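Local coordinates for TrwG protein (Bartonella grahamii, PDB 4NHF) that probably serves as a VirB8-like inner-membrane component of the Trw type IV secretion machinery, here represented by its soluble domain, at residues T123-D128 with G135-Q140. Residues are numbered along the deposited sequence; the frame is centred on the assembly and turned at random.
Sequences TTQQLD and GPKQHQ
Thr124 and Gln138 form an antiparallel hydrogen-bonded pair, Thr124 N to Gln138 O and Gln138 N to Thr124 O both 2.9 Å, next to the non-hydrogen-bonded pair Thr123–His139, in strands 117-127 and 138-148 of a beta hairpin. Beta-branched threonine suits the extended backbone here. On one face, Thr123 and His139 run side by side: Thr123 OG1 sits between the backbone N and the carbonyl carbon (chi1 57°), which leaves the methyl CG2 beside the backbone N, 3.5 Å from His139 CD2 and oblique to the imidazole, while the aliphatic part of Lys137 brings CD to 4.0 Å from the same CG2. Lysine fits an exposed position because its methylenes can pack while the ammonium group leads away. On the other face, Thr124 OG1 lies 3.6 Å from Gln138 CB, a van der Waals contact.

Past Gln125 and Lys137 the two chains part, and the side chain of Gln125 spans the gap. Its CG is anti to the backbone N (chi1 172°), and a bend at chi2 carries the amide across to the other segment. Gln125 NE2 donates to Gly135 O at 2.9 Å in a nearly straight bond; the acceptor lies in the amide plane, although the donor stands well above the carbonyl plane. The same nitrogen also donates to Gln126 O, and OE1 accepts from a water that donates to Gly135 O as well. A second water links Gln126 N to Pro136 O. Gly135, at a positive phi of 91°, adopts a backbone shape that suits glycine, and Pro136 follows where no strand pairing is required of its nitrogen. Gln126 still pairs with Thr134 through the backbone, but between these two segments the Gln125 amide, its rotation probably fixed by partners at both ends, and two waters replace direct backbone bonds.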
# COMPACT_ATOMS: atom_id res chain seq x y z
N THR A 123 0.25 8.66 -15.32
CA THR A 123 1.26 9.76 -15.39
C THR A 123 2.20 9.74 -14.21
O THR A 123 1.83 9.31 -13.08
CB THR A 123 0.66 11.17 -15.32
OG1 THR A 123 -0.09 11.26 -14.11
CG2 THR A 123 -0.22 11.43 -16.43
N THR A 124 3.41 10.22 -14.46
CA THR A 124 4.36 10.45 -13.41
C THR A 124 4.81 11.92 -13.43
O THR A 124 4.80 12.57 -14.48
CB THR A 124 5.59 9.54 -13.51
OG1 THR A 124 6.26 9.74 -14.74
CG2 THR A 124 5.20 8.12 -13.38
N GLN A 125 5.17 12.43 -12.26
CA GLN A 125 5.62 13.80 -12.14
C GLN A 125 6.74 13.83 -11.17
O GLN A 125 6.57 13.40 -10.02
CB GLN A 125 4.50 14.65 -11.60
CG GLN A 125 4.91 16.07 -11.24
CD GLN A 125 5.20 16.88 -12.46
OE1 GLN A 125 4.28 17.25 -13.17
NE2 GLN A 125 6.48 17.15 -12.72
N GLN A 126 7.88 14.38 -11.59
CA GLN A 126 9.03 14.49 -10.71
C GLN A 126 8.89 15.79 -9.92
O GLN A 126 8.48 16.82 -10.47
CB GLN A 126 10.37 14.49 -11.47
CG GLN A 126 11.56 14.40 -10.52
CD GLN A 126 12.82 13.80 -11.15
OE1 GLN A 126 12.76 12.76 -11.76
NE2 GLN A 126 13.97 14.46 -10.96
N LEU A 127 9.21 15.72 -8.64
CA LEU A 127 9.23 16.92 -7.77
C LEU A 127 10.58 17.11 -7.12
O LEU A 127 11.26 16.13 -6.84
CB LEU A 127 8.18 16.78 -6.66
CG LEU A 127 6.76 16.43 -7.06
CD1 LEU A 127 5.96 16.05 -5.81
CD2 LEU A 127 6.10 17.57 -7.78
N ASP A 128 10.98 18.36 -6.85
CA ASP A 128 12.28 18.62 -6.26
C ASP A 128 12.19 18.51 -4.72
O ASP A 128 11.15 18.17 -4.15
CB ASP A 128 12.87 19.99 -6.74
CG ASP A 128 12.08 21.22 -6.23
OD1 ASP A 128 11.37 21.14 -5.20
OD2 ASP A 128 12.18 22.29 -6.86
N GLY A 135 9.98 19.60 -14.50
CA GLY A 135 9.67 18.89 -15.73
C GLY A 135 8.18 18.64 -15.95
O GLY A 135 7.36 18.72 -15.02
N PRO A 136 7.82 18.37 -17.20
CA PRO A 136 6.41 18.12 -17.47
C PRO A 136 5.95 16.76 -16.88
O PRO A 136 6.77 15.90 -16.57
CB PRO A 136 6.37 18.14 -19.01
CG PRO A 136 7.70 17.59 -19.41
CD PRO A 136 8.66 18.17 -18.40
N LYS A 137 4.64 16.63 -16.69
CA LYS A 137 4.01 15.33 -16.50
C LYS A 137 4.43 14.42 -17.62
O LYS A 137 4.49 14.84 -18.77
CB LYS A 137 2.50 15.46 -16.56
CG LYS A 137 1.83 15.22 -15.22
CD LYS A 137 0.33 15.29 -15.35
CE LYS A 137 -0.14 16.73 -15.49
NZ LYS A 137 -1.39 16.81 -16.30
N GLN A 138 4.73 13.17 -17.29
CA GLN A 138 4.98 12.17 -18.32
C GLN A 138 3.81 11.22 -18.38
O GLN A 138 3.45 10.63 -17.37
CB GLN A 138 6.19 11.37 -17.97
CG GLN A 138 7.30 12.26 -17.50
CD GLN A 138 8.53 12.01 -18.28
OE1 GLN A 138 8.59 12.33 -19.48
NE2 GLN A 138 9.52 11.42 -17.64
N HIS A 139 3.28 11.07 -19.58
CA HIS A 139 2.22 10.14 -19.89
C HIS A 139 2.83 8.87 -20.37
O HIS A 139 3.59 8.84 -21.34
CB HIS A 139 1.29 10.71 -20.95
CG HIS A 139 0.75 12.04 -20.57
ND1 HIS A 139 1.35 13.22 -20.93
CD2 HIS A 139 -0.30 12.37 -19.78
CE1 HIS A 139 0.68 14.23 -20.42
NE2 HIS A 139 -0.32 13.74 -19.71
N GLN A 140 2.49 7.83 -19.65
CA GLN A 140 3.06 6.53 -19.81
C GLN A 140 1.97 5.52 -19.98
O GLN A 140 0.81 5.70 -19.53
CB GLN A 140 3.85 6.12 -18.55
CG GLN A 140 5.09 6.90 -18.21
CD GLN A 140 6.08 6.92 -19.33
OE1 GLN A 140 6.36 8.00 -19.87
NE2 GLN A 140 6.62 5.74 -19.71
O HOH W 1 4.18 19.30 -14.82
O HOH W 2 8.13 14.86 -14.49